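Local coordinates for protein putative pyridoxal phosphate-dependent transferase (Clostridium difficile, PDB 4DQ6) that is a putative transferase of the class I and II aminotransferase family that binds pyridoxal-5'-phosphate and assembles from two copies of the chain, at residues 23-26 and 31-34; 327-332 and 358-363; 84-89 and 249-254. All coordinates share one frame; numbering follows the deposited sequence.

Interaction 1. Residues 23-26 and 31-34; sequences SEME and TNDL
The carboxamide of N32 lies against the backbone of S23, M25 and E26, a compact example of an asparagine side chain bridging the end of helix 20-23, the following turn and the chain beyond helix 25-29. Its two ends do different work. OD1 receives the backbone N-H groups of M25 and E26, with M25 N at 2.8 Å and E26 N at 3.3 Å from N32 OD1, both weak because their angles are poor. ND2 turns back to S23, giving a hydrogen bond of 3.1 Å from N32 ND2 to S23 O. This donor sits above the carbonyl plane, 56° out of it, instead of on a lone pair. The amide reaches its place through an unusual chi1 of -125°, away from the staggered values.

M25 crosses N32 at about a right angle, its CB 3.2 Å from N32 OD1. The thioether then runs on to L34, which it meets obliquely, with M25 SD 3.8 Å from L34 CB. A bend at chi3 (-70°) turns the methyl back, leaving M25 CE 3.5 Å from N32 O.

E24 points elsewhere, to a salt bridge with R272 and a hydrogen bond with T67, both of the second subunit. M25 and L34 both pack on A353 of strand 352-353, while L34 and T31 touch V347 of helix 339-350.

Interaction 2. Residues 327-332 and 358-363; sequences LLWVDF and NSFGIG
An edge-to-face aromatic pair joins the four-stranded antiparallel sheet, through its strand 327-331, to the loop that links two other strands of that sheet, 355-356 and 367-371. W329 and F360 carry it. The six-membered ring of the indole directs its edge toward the face of the phenyl ring in an offset T-shaped arrangement, with the planes at 89° and the centroids of the W329 six-membered ring and the F360 ring 5.6 Å apart. The closest approach falls along the CZ3-CH2 side of the benzo ring: W329 CZ3 is 3.8 Å from F360 CD2, and W329 CH2 is 3.9 Å from the same F360 CD2.

The two side chains run antiparallel and pass alongside one another. With CG anti to the backbone N (chi1 -175°), W329 extends its ring well out from the strand, which lets the pair meet although the W329 and F360 CA atoms are 11.2 Å apart. Further along the loop, G363 O lies near the indole plane at its edge, 4.1 Å from W329 CZ2. One face of the F360 ring also has S359 OG 3.4 Å above its plane, toward the rim.

The polar corner of the indole is satisfied elsewhere, W329 NE1 bonding to Y151 OH. Around the pair, Y367 of strand 367-371 stacks on W329, and R369 of the same strand is touched by F360. Strand 327-331 itself runs between strands 318-319 and 367-371.

Interaction 3. Residues 84-89 and 249-254; sequences HNWKIK and YVVLPD
This is a small, buried apolar contact near one end of the large mixed sheet, where the loop after helix 70-84 packs against strand 248-251, the neighbour of the outermost strand 93-96. V251 is the shared partner, meeting both W86 and I88. Its methyl V251 CG1 lies 3.9 Å from W86 CH2, at the outer end of the indole, and 4.2 Å from I88 CG2.

W86 and V251 reach toward each other, one from the loop and one from the strand. The indole is extended by a chi1 of -178°, CG lying opposite the backbone N, and this carries its six-membered ring across toward the strand. V251 CB and V251 CG2 are each 4.1 Å from W86 CH2, making the whole isopropyl group a party to the contact. Seven strands form the sheet, mostly parallel as in the large domain of fold-type I pyridoxal-5'-phosphate enzymes, and 248-251 is the strand that runs antiparallel to both its neighbours, 93-96 and 230-234.

Within the loop, I88 backs the indole: I88 CG2 stands 3.4 Å above the W86 ring plane and over its centre, so one face of the tryptophan is covered by a residue two positions further on. I88 and W86 both touch L80 of helix 70-84, and T232 of strand 230-234 is touched by W86. L93 of strand 93-96 lies against both I88 and V251.

The three contacts are spread round the chain: interaction 1 has its centre about 40 Å from that of interaction 3, and interaction 2 lies about 21 Å from the first and about 31 Å from the third, centre to centre. None touches another. Along the chain they come in the order 1, 3, 2. Interaction 3 lies on the opposite side of the chain's centre from both of the others. Helix 339-350 is touched by the segments of interactions 1 and 2. The contacts thus belong to separate parts of the fold, an N-terminal turn beside the second subunit, the small sheet and the large sheet, with interaction 2 nearest the cofactor, about 7 Å from the F360 side chain.

Interaction 1. Residues 23-26 and 31-34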
ATOM      1  N   SER A  23       9.355 -11.839 -15.197  1.00 19.95           N
ATOM      2  CA  SER A  23      10.326 -12.332 -14.218  1.00 22.16           C
ATOM      3  C   SER A  23       9.847 -13.404 -13.244  1.00 21.68           C
ATOM      4  O   SER A  23      10.664 -14.049 -12.611  1.00 23.69           O
ATOM      5  CB  SER A  23      10.834 -11.153 -13.387  1.00 23.05           C
ATOM      6  OG  SER A  23      11.530 -10.291 -14.263  1.00 27.21           O
ATOM      7  N   GLU A  24       8.545 -13.575 -13.099  1.00 20.52           N
ATOM      8  CA  GLU A  24       7.970 -14.561 -12.172  1.00 21.93           C
ATOM      9  C   GLU A  24       7.357 -15.801 -12.836  1.00 24.82           C
ATOM     10  O   GLU A  24       6.608 -16.563 -12.214  1.00 26.34           O
ATOM     11  CB  GLU A  24       6.900 -13.894 -11.274  1.00 22.55           C
ATOM     12  CG  GLU A  24       7.544 -13.040 -10.237  1.00 23.06           C
ATOM     13  CD  GLU A  24       6.588 -12.341  -9.250  1.00 23.40           C
ATOM     14  OE1 GLU A  24       5.415 -12.757  -9.078  1.00 25.16           O
ATOM     15  OE2 GLU A  24       7.054 -11.370  -8.626  1.00 22.13           O
ATOM     16  N   MET A  25       7.709 -16.077 -14.081  1.00 24.67           N
ATOM     17  CA  MET A  25       7.169 -17.285 -14.675  1.00 26.50           C
ATOM     18  C   MET A  25       7.753 -18.576 -14.096  1.00 29.24           C
ATOM     19  O   MET A  25       7.073 -19.599 -14.130  1.00 29.87           O
ATOM     20  CB  MET A  25       7.332 -17.252 -16.197  1.00 25.34           C
ATOM     21  CG  MET A  25       6.384 -16.274 -16.846  1.00 24.76           C
ATOM     22  SD  MET A  25       6.661 -16.043 -18.580  1.00 22.96           S
ATOM     23  CE  MET A  25       8.220 -15.160 -18.555  1.00 22.64           C
ATOM     24  N   GLU A  26       8.987 -18.545 -13.571  1.00 33.59           N
ATOM     25  CA  GLU A  26       9.561 -19.770 -12.994  1.00 38.60           C
ATOM     26  C   GLU A  26       8.679 -20.449 -11.946  1.00 38.04           C
ATOM     27  O   GLU A  26       8.455 -21.656 -12.020  1.00 39.77           O
ATOM     28  CB  GLU A  26      10.941 -19.545 -12.373  1.00 44.17           C
ATOM     29  CG  GLU A  26      11.627 -20.876 -12.041  1.00 49.41           C
ATOM     30  CD  GLU A  26      13.043 -20.709 -11.531  1.00 56.60           C
ATOM     31  OE1 GLU A  26      13.336 -19.634 -10.953  1.00 63.63           O
ATOM     32  OE2 GLU A  26      13.854 -21.657 -11.698  1.00 62.01           O
ATOM     33  N   THR A  31       9.713 -22.464 -15.488  1.00 34.65           N
ATOM     34  CA  THR A  31      10.789 -21.789 -16.204  1.00 33.20           C
ATOM     35  C   THR A  31      10.377 -20.363 -16.504  1.00 32.89           C
ATOM     36  O   THR A  31       9.192 -20.086 -16.548  1.00 31.41           O
ATOM     37  CB  THR A  31      11.161 -22.510 -17.519  1.00 34.07           C
ATOM     38  OG1 THR A  31      12.134 -21.730 -18.230  1.00 35.94           O
ATOM     39  CG2 THR A  31       9.969 -22.725 -18.385  1.00 33.21           C
ATOM     40  N   ASN A  32      11.356 -19.471 -16.663  1.00 31.53           N
ATOM     41  CA  ASN A  32      11.168 -18.089 -17.062  1.00 31.99           C
ATOM     42  C   ASN A  32      11.445 -17.859 -18.560  1.00 30.43           C
ATOM     43  O   ASN A  32      11.250 -16.763 -19.080  1.00 31.40           O
ATOM     44  CB  ASN A  32      12.113 -17.202 -16.252  1.00 35.11           C
ATOM     45  CG  ASN A  32      11.422 -16.070 -15.497  1.00 34.59           C
ATOM     46  OD1 ASN A  32      10.173 -15.988 -15.327  1.00 30.89           O
ATOM     47  ND2 ASN A  32      12.271 -15.190 -14.956  1.00 38.29           N
ATOM     48  N   ASP A  33      11.921 -18.887 -19.256  1.00 29.32           N
ATOM     49  CA  ASP A  33      12.226 -18.812 -20.666  0.50 29.31           C
ATOM     50  C   ASP A  33      10.983 -19.048 -21.534  1.00 28.06           C
ATOM     51  O   ASP A  33      10.913 -20.021 -22.314  1.00 27.55           O
ATOM     52  CB  ASP A  33      13.286 -19.845 -21.003  0.50 31.44           C
ATOM     53  CG  ASP A  33      13.908 -19.579 -22.322  0.50 33.88           C
ATOM     54  OD1 ASP A  33      13.974 -18.375 -22.649  0.50 36.03           O
ATOM     55  OD2 ASP A  33      14.322 -20.541 -23.014  0.50 37.43           O
ATOM     56  N   LEU A  34       9.994 -18.178 -21.352  1.00 25.12           N
ATOM     57  CA  LEU A  34       8.729 -18.220 -22.051  1.00 23.07           C
ATOM     58  C   LEU A  34       8.349 -16.826 -22.565  1.00 21.46           C
ATOM     59  O   LEU A  34       8.756 -15.843 -22.012  1.00 20.88           O
ATOM     60  CB  LEU A  34       7.637 -18.712 -21.101  1.00 22.66           C
ATOM     61  CG  LEU A  34       7.907 -20.060 -20.465  1.00 23.55           C
ATOM     62  CD1 LEU A  34       6.832 -20.224 -19.401  1.00 23.43           C
ATOM     63  CD2 LEU A  34       7.863 -21.167 -21.489  1.00 24.71           C
TER

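Interaction 2. Residues 327-332 and 358-363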
ATOM      1  N   LEU A 327      -8.248  -9.116 -22.796  1.00 13.02           N
ATOM      2  CA  LEU A 327      -7.967 -10.496 -22.488  1.00 13.60           C
ATOM      3  C   LEU A 327      -8.824 -11.372 -23.392  1.00 13.68           C
ATOM      4  O   LEU A 327     -10.043 -11.152 -23.467  1.00 15.87           O
ATOM      5  CB  LEU A 327      -8.258 -10.776 -20.993  1.00 15.38           C
ATOM      6  CG  LEU A 327      -7.438  -9.887 -20.031  1.00 15.95           C
ATOM      7  CD1 LEU A 327      -8.028  -9.993 -18.593  1.00 15.40           C
ATOM      8  CD2 LEU A 327      -5.943 -10.163 -20.023  1.00 15.87           C
ATOM      9  N   LEU A 328      -8.213 -12.349 -24.024  1.00 13.19           N
ATOM     10  CA  LEU A 328      -8.868 -13.224 -24.973  1.00 13.95           C
ATOM     11  C   LEU A 328      -9.048 -14.606 -24.326  1.00 14.92           C
ATOM     12  O   LEU A 328      -8.127 -15.132 -23.695  1.00 15.95           O
ATOM     13  CB  LEU A 328      -7.977 -13.383 -26.236  1.00 14.88           C
ATOM     14  CG  LEU A 328      -8.677 -13.915 -27.488  1.00 16.41           C
ATOM     15  CD1 LEU A 328      -9.702 -12.937 -28.068  1.00 16.22           C
ATOM     16  CD2 LEU A 328      -7.582 -14.232 -28.546  1.00 15.93           C
ATOM     17  N   TRP A 329     -10.243 -15.179 -24.449  1.00 14.14           N
ATOM     18  CA  TRP A 329     -10.626 -16.411 -23.798  1.00 14.29           C
ATOM     19  C   TRP A 329     -10.820 -17.458 -24.844  1.00 15.15           C
ATOM     20  O   TRP A 329     -11.794 -17.399 -25.621  1.00 17.05           O
ATOM     21  CB  TRP A 329     -11.894 -16.138 -23.029  1.00 13.16           C
ATOM     22  CG  TRP A 329     -12.482 -17.234 -22.133  1.00 12.68           C
ATOM     23  CD1 TRP A 329     -13.795 -17.789 -22.153  1.00 14.00           C
ATOM     24  CD2 TRP A 329     -11.862 -17.826 -20.962  1.00 13.18           C
ATOM     25  NE1 TRP A 329     -13.908 -18.618 -21.169  1.00 14.87           N
ATOM     26  CE2 TRP A 329     -12.824 -18.708 -20.404  1.00 14.04           C
ATOM     27  CE3 TRP A 329     -10.598 -17.762 -20.385  1.00 13.61           C
ATOM     28  CZ2 TRP A 329     -12.551 -19.474 -19.272  1.00 14.92           C
ATOM     29  CZ3 TRP A 329     -10.325 -18.472 -19.242  1.00 14.61           C
ATOM     30  CH2 TRP A 329     -11.294 -19.362 -18.706  1.00 14.47           C
ATOM     31  N   VAL A 330      -9.868 -18.402 -24.921  1.00 15.80           N
ATOM     32  CA  VAL A 330      -9.803 -19.317 -26.052  1.00 16.31           C
ATOM     33  C   VAL A 330     -10.000 -20.761 -25.576  1.00 16.33           C
ATOM     34  O   VAL A 330      -9.358 -21.194 -24.642  1.00 15.83           O
ATOM     35  CB  VAL A 330      -8.430 -19.213 -26.765  1.00 17.09           C
ATOM     36  CG1 VAL A 330      -8.336 -20.185 -27.932  1.00 17.96           C
ATOM     37  CG2 VAL A 330      -8.136 -17.783 -27.203  1.00 17.26           C
ATOM     38  N   ASP A 331     -10.951 -21.456 -26.204  1.00 17.51           N
ATOM     39  CA  ASP A 331     -11.287 -22.817 -25.881  1.00 18.50           C
ATOM     40  C   ASP A 331     -10.413 -23.774 -26.712  1.00 20.04           C
ATOM     41  O   ASP A 331     -10.484 -23.773 -27.932  1.00 20.66           O
ATOM     42  CB  ASP A 331     -12.758 -23.001 -26.208  1.00 19.47           C
ATOM     43  CG  ASP A 331     -13.265 -24.382 -25.912  1.00 20.89           C
ATOM     44  OD1 ASP A 331     -12.554 -25.197 -25.301  1.00 22.98           O
ATOM     45  OD2 ASP A 331     -14.410 -24.636 -26.343  1.00 26.66           O
ATOM     46  N   PHE A 332      -9.613 -24.559 -25.996  1.00 19.74           N
ATOM     47  CA  PHE A 332      -8.739 -25.593 -26.563  1.00 21.35           C
ATOM     48  C   PHE A 332      -9.280 -27.007 -26.410  1.00 21.79           C
ATOM     49  O   PHE A 332      -8.595 -27.978 -26.691  1.00 22.59           O
ATOM     50  CB  PHE A 332      -7.387 -25.564 -25.850  1.00 21.44           C
ATOM     51  CG  PHE A 332      -6.520 -24.394 -26.176  1.00 19.99           C
ATOM     52  CD1 PHE A 332      -6.822 -23.132 -25.762  1.00 18.86           C
ATOM     53  CD2 PHE A 332      -5.307 -24.600 -26.862  1.00 20.29           C
ATOM     54  CE1 PHE A 332      -5.982 -22.074 -26.057  1.00 18.22           C
ATOM     55  CE2 PHE A 332      -4.460 -23.570 -27.160  1.00 20.13           C
ATOM     56  CZ  PHE A 332      -4.792 -22.271 -26.727  1.00 19.19           C
ATOM     57  N   ASN A 358      -8.469 -23.319 -15.913  1.00 20.51           N
ATOM     58  CA  ASN A 358      -9.013 -23.868 -14.703  1.00 21.83           C
ATOM     59  C   ASN A 358      -8.720 -23.025 -13.458  1.00 21.55           C
ATOM     60  O   ASN A 358      -9.427 -23.128 -12.445  1.00 21.52           O
ATOM     61  CB  ASN A 358      -8.661 -25.349 -14.520  1.00 26.08           C
ATOM     62  CG  ASN A 358      -7.230 -25.573 -14.155  1.00 29.76           C
ATOM     63  OD1 ASN A 358      -6.384 -24.668 -14.223  1.00 33.31           O
ATOM     64  ND2 ASN A 358      -6.925 -26.816 -13.772  1.00 37.45           N
ATOM     65  N   SER A 359      -7.728 -22.128 -13.533  1.00 20.35           N
ATOM     66  CA  SER A 359      -7.457 -21.232 -12.424  1.00 20.63           C
ATOM     67  C   SER A 359      -8.608 -20.259 -12.123  1.00 20.46           C
ATOM     68  O   SER A 359      -8.691 -19.701 -11.037  1.00 21.61           O
ATOM     69  CB  SER A 359      -6.174 -20.472 -12.699  1.00 21.24           C
ATOM     70  OG  SER A 359      -6.355 -19.407 -13.670  1.00 23.06           O
ATOM     71  N   PHE A 360      -9.513 -20.077 -13.099  1.00 17.80           N
ATOM     72  CA  PHE A 360     -10.701 -19.215 -12.946  1.00 16.56           C
ATOM     73  C   PHE A 360     -11.926 -19.948 -12.389  1.00 17.16           C
ATOM     74  O   PHE A 360     -12.965 -19.348 -12.250  1.00 15.75           O
ATOM     75  CB  PHE A 360     -11.002 -18.543 -14.272  1.00 16.02           C
ATOM     76  CG  PHE A 360      -9.857 -17.715 -14.813  1.00 15.64           C
ATOM     77  CD1 PHE A 360      -9.649 -16.395 -14.419  1.00 16.12           C
ATOM     78  CD2 PHE A 360      -9.001 -18.255 -15.721  1.00 16.62           C
ATOM     79  CE1 PHE A 360      -8.571 -15.631 -14.911  1.00 15.26           C
ATOM     80  CE2 PHE A 360      -7.903 -17.543 -16.212  1.00 15.82           C
ATOM     81  CZ  PHE A 360      -7.705 -16.202 -15.826  1.00 15.26           C
ATOM     82  N   GLY A 361     -11.789 -21.219 -12.025  1.00 17.64           N
ATOM     83  CA  GLY A 361     -12.870 -21.943 -11.381  1.00 19.05           C
ATOM     84  C   GLY A 361     -13.766 -22.660 -12.370  1.00 18.86           C
ATOM     85  O   GLY A 361     -13.312 -23.085 -13.472  1.00 20.73           O
ATOM     86  N   ILE A 362     -15.008 -22.842 -11.944  1.00 19.96           N
ATOM     87  CA  ILE A 362     -15.954 -23.662 -12.687  1.00 20.55           C
ATOM     88  C   ILE A 362     -16.148 -23.065 -14.058  1.00 20.23           C
ATOM     89  O   ILE A 362     -16.355 -21.880 -14.154  1.00 19.22           O
ATOM     90  CB  ILE A 362     -17.272 -23.731 -11.915  1.00 22.29           C
ATOM     91  CG1 ILE A 362     -17.032 -24.547 -10.638  1.00 25.47           C
ATOM     92  CG2 ILE A 362     -18.376 -24.400 -12.724  1.00 25.62           C
ATOM     93  CD1 ILE A 362     -18.092 -24.363  -9.580  1.00 27.17           C
ATOM     94  N   GLY A 363     -16.066 -23.895 -15.098  1.00 19.54           N
ATOM     95  CA  GLY A 363     -16.253 -23.418 -16.447  1.00 19.45           C
ATOM     96  C   GLY A 363     -14.951 -23.025 -17.100  1.00 19.31           C
ATOM     97  O   GLY A 363     -14.957 -22.703 -18.306  1.00 20.07           O
TER

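Interaction 3. Residues 84-89 and 249-254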
ATOM      1  N   HIS A  84     -18.838   7.687 -18.331  1.00 17.69           N
ATOM      2  CA  HIS A  84     -19.887   6.699 -18.031  1.00 18.39           C
ATOM      3  C   HIS A  84     -21.213   7.320 -17.754  1.00 19.71           C
ATOM      4  O   HIS A  84     -22.177   6.596 -17.473  1.00 21.22           O
ATOM      5  CB  HIS A  84     -19.497   5.857 -16.864  1.00 18.58           C
ATOM      6  CG  HIS A  84     -18.157   5.219 -17.003  1.00 19.18           C
ATOM      7  ND1 HIS A  84     -17.836   4.458 -18.070  1.00 19.26           N
ATOM      8  CD2 HIS A  84     -17.072   5.202 -16.167  1.00 19.26           C
ATOM      9  CE1 HIS A  84     -16.571   4.030 -17.934  1.00 18.51           C
ATOM     10  NE2 HIS A  84     -16.107   4.492 -16.772  1.00 18.97           N
ATOM     11  N   ASN A  85     -21.322   8.632 -17.808  1.00 20.07           N
ATOM     12  CA  ASN A  85     -22.567   9.326 -17.474  1.00 21.32           C
ATOM     13  C   ASN A  85     -23.065   8.954 -16.077  1.00 20.74           C
ATOM     14  O   ASN A  85     -24.270   8.887 -15.831  1.00 22.92           O
ATOM     15  CB  ASN A  85     -23.649   9.011 -18.512  1.00 23.77           C
ATOM     16  CG  ASN A  85     -24.624  10.153 -18.689  1.00 26.99           C
ATOM     17  OD1 ASN A  85     -24.265  11.364 -18.647  1.00 31.00           O
ATOM     18  ND2 ASN A  85     -25.893   9.791 -18.925  1.00 32.35           N
ATOM     19  N   TRP A  86     -22.144   8.808 -15.155  1.00 18.61           N
ATOM     20  CA  TRP A  86     -22.458   8.468 -13.784  1.00 18.54           C
ATOM     21  C   TRP A  86     -21.988   9.616 -12.916  1.00 19.96           C
ATOM     22  O   TRP A  86     -20.767   9.876 -12.823  1.00 19.45           O
ATOM     23  CB  TRP A  86     -21.747   7.182 -13.421  1.00 18.58           C
ATOM     24  CG  TRP A  86     -22.050   6.717 -12.045  1.00 18.37           C
ATOM     25  CD1 TRP A  86     -23.177   6.962 -11.299  1.00 19.24           C
ATOM     26  CD2 TRP A  86     -21.216   5.866 -11.239  1.00 17.97           C
ATOM     27  NE1 TRP A  86     -23.084   6.347 -10.068  1.00 19.55           N
ATOM     28  CE2 TRP A  86     -21.930   5.640 -10.004  1.00 18.42           C
ATOM     29  CE3 TRP A  86     -19.981   5.266 -11.431  1.00 17.56           C
ATOM     30  CZ2 TRP A  86     -21.366   4.919  -8.974  1.00 18.71           C
ATOM     31  CZ3 TRP A  86     -19.436   4.526 -10.377  1.00 17.15           C
ATOM     32  CH2 TRP A  86     -20.142   4.335  -9.221  1.00 17.05           C
ATOM     33  N   LYS A  87     -22.932  10.325 -12.326  1.00 19.78           N
ATOM     34  CA  LYS A  87     -22.603  11.417 -11.429  1.00 22.44           C
ATOM     35  C   LYS A  87     -22.462  10.888 -10.016  1.00 22.89           C
ATOM     36  O   LYS A  87     -23.419  10.362  -9.437  1.00 24.23           O
ATOM     37  CB  LYS A  87     -23.670  12.521 -11.425  1.00 26.34           C
ATOM     38  CG  LYS A  87     -23.301  13.740 -10.527  1.00 28.08           C
ATOM     39  CD  LYS A  87     -22.157  14.604 -11.123  1.00 31.98           C
ATOM     40  CE  LYS A  87     -22.536  15.212 -12.492  1.00 35.07           C
ATOM     41  NZ  LYS A  87     -21.764  16.358 -13.081  1.00 36.60           N
ATOM     42  N   ILE A  88     -21.255  11.006  -9.478  1.00 20.46           N
ATOM     43  CA  ILE A  88     -20.971  10.662  -8.083  1.00 20.03           C
ATOM     44  C   ILE A  88     -20.579  11.910  -7.301  1.00 19.99           C
ATOM     45  O   ILE A  88     -20.393  13.004  -7.879  1.00 21.13           O
ATOM     46  CB  ILE A  88     -19.850   9.603  -7.954  1.00 17.48           C
ATOM     47  CG1 ILE A  88     -18.458  10.118  -8.410  1.00 17.61           C
ATOM     48  CG2 ILE A  88     -20.211   8.344  -8.754  1.00 18.17           C
ATOM     49  CD1 ILE A  88     -17.263   9.384  -7.717  1.00 17.53           C
ATOM     50  N   LYS A  89     -20.509  11.760  -5.974  1.00 19.91           N
ATOM     51  CA  LYS A  89     -19.993  12.824  -5.121  1.00 21.28           C
ATOM     52  C   LYS A  89     -18.587  12.431  -4.689  1.00 19.46           C
ATOM     53  O   LYS A  89     -18.341  11.277  -4.384  1.00 18.54           O
ATOM     54  CB  LYS A  89     -20.870  13.001  -3.907  1.00 23.84           C
ATOM     55  CG  LYS A  89     -22.266  13.524  -4.285  1.00 27.21           C
ATOM     56  CD  LYS A  89     -23.150  13.646  -3.050  1.00 30.80           C
ATOM     57  CE  LYS A  89     -24.599  13.953  -3.407  1.00 34.96           C
ATOM     58  NZ  LYS A  89     -24.802  15.324  -3.943  1.00 40.37           N
ATOM     59  N   TYR A 249      -9.840   3.122  -6.112  1.00 12.36           N
ATOM     60  CA  TYR A 249     -10.829   3.816  -5.304  1.00 12.88           C
ATOM     61  C   TYR A 249     -12.089   2.971  -5.188  1.00 12.39           C
ATOM     62  O   TYR A 249     -12.351   2.124  -6.039  1.00 12.35           O
ATOM     63  CB  TYR A 249     -11.104   5.240  -5.826  1.00 13.23           C
ATOM     64  CG  TYR A 249     -11.494   5.307  -7.278  1.00 13.93           C
ATOM     65  CD1 TYR A 249     -10.489   5.439  -8.251  1.00 15.25           C
ATOM     66  CD2 TYR A 249     -12.835   5.257  -7.723  1.00 14.59           C
ATOM     67  CE1 TYR A 249     -10.770   5.531  -9.586  1.00 14.73           C
ATOM     68  CE2 TYR A 249     -13.113   5.355  -9.097  1.00 15.01           C
ATOM     69  CZ  TYR A 249     -12.069   5.459 -10.008  1.00 14.78           C
ATOM     70  OH  TYR A 249     -12.384   5.546 -11.351  1.00 16.89           O
ATOM     71  N   VAL A 250     -12.851   3.236  -4.125  1.00 12.37           N
ATOM     72  CA  VAL A 250     -14.115   2.646  -3.878  1.00 12.29           C
ATOM     73  C   VAL A 250     -15.133   3.755  -3.812  1.00 13.13           C
ATOM     74  O   VAL A 250     -14.901   4.806  -3.185  1.00 12.93           O
ATOM     75  CB  VAL A 250     -13.998   1.909  -2.542  1.00 12.93           C
ATOM     76  CG1 VAL A 250     -15.224   1.000  -2.372  1.00 13.17           C
ATOM     77  CG2 VAL A 250     -12.762   1.040  -2.438  1.00 13.47           C
ATOM     78  N   VAL A 251     -16.317   3.462  -4.342  1.00 12.86           N
ATOM     79  CA  VAL A 251     -17.396   4.442  -4.383  1.00 13.68           C
ATOM     80  C   VAL A 251     -18.463   3.893  -3.426  1.00 13.97           C
ATOM     81  O   VAL A 251     -19.104   2.827  -3.727  1.00 15.11           O
ATOM     82  CB  VAL A 251     -18.013   4.651  -5.771  1.00 13.73           C
ATOM     83  CG1 VAL A 251     -19.120   5.684  -5.670  1.00 14.56           C
ATOM     84  CG2 VAL A 251     -16.920   5.040  -6.776  1.00 13.97           C
ATOM     85  N   LEU A 252     -18.730   4.607  -2.326  1.00 15.48           N
ATOM     86  CA  LEU A 252     -19.710   4.128  -1.323  1.00 15.56           C
ATOM     87  C   LEU A 252     -20.757   5.247  -1.066  1.00 17.16           C
ATOM     88  O   LEU A 252     -20.572   6.131  -0.247  1.00 17.58           O
ATOM     89  CB  LEU A 252     -18.987   3.701  -0.064  1.00 15.57           C
ATOM     90  CG  LEU A 252     -17.777   2.814  -0.165  1.00 15.32           C
ATOM     91  CD1 LEU A 252     -16.483   3.648  -0.082  1.00 15.65           C
ATOM     92  CD2 LEU A 252     -17.821   1.754   0.921  1.00 15.16           C
ATOM     93  N   PRO A 253     -21.878   5.169  -1.796  1.00 18.03           N
ATOM     94  CA  PRO A 253     -22.948   6.178  -1.656  1.00 19.31           C
ATOM     95  C   PRO A 253     -23.683   6.125  -0.324  1.00 21.02           C
ATOM     96  O   PRO A 253     -24.326   7.100   0.037  1.00 22.68           O
ATOM     97  CB  PRO A 253     -23.892   5.841  -2.824  1.00 19.52           C
ATOM     98  CG  PRO A 253     -23.036   5.113  -3.803  1.00 18.98           C
ATOM     99  CD  PRO A 253     -22.133   4.276  -2.942  1.00 18.07           C
ATOM    100  N   ASP A 254     -23.620   5.009   0.377  1.00 20.88           N
ATOM    101  CA  ASP A 254     -24.252   4.897   1.697  1.00 21.98           C
ATOM    102  C   ASP A 254     -23.231   5.267   2.769  1.00 21.26           C
ATOM    103  O   ASP A 254     -22.179   4.645   2.901  1.00 20.10           O
ATOM    104  CB  ASP A 254     -24.817   3.489   1.870  1.00 23.87           C
ATOM    105  CG  ASP A 254     -25.540   3.307   3.191  1.00 27.52           C
ATOM    106  OD1 ASP A 254     -25.120   3.838   4.203  1.00 30.58           O
ATOM    107  OD2 ASP A 254     -26.569   2.617   3.230  1.00 30.65           O
TER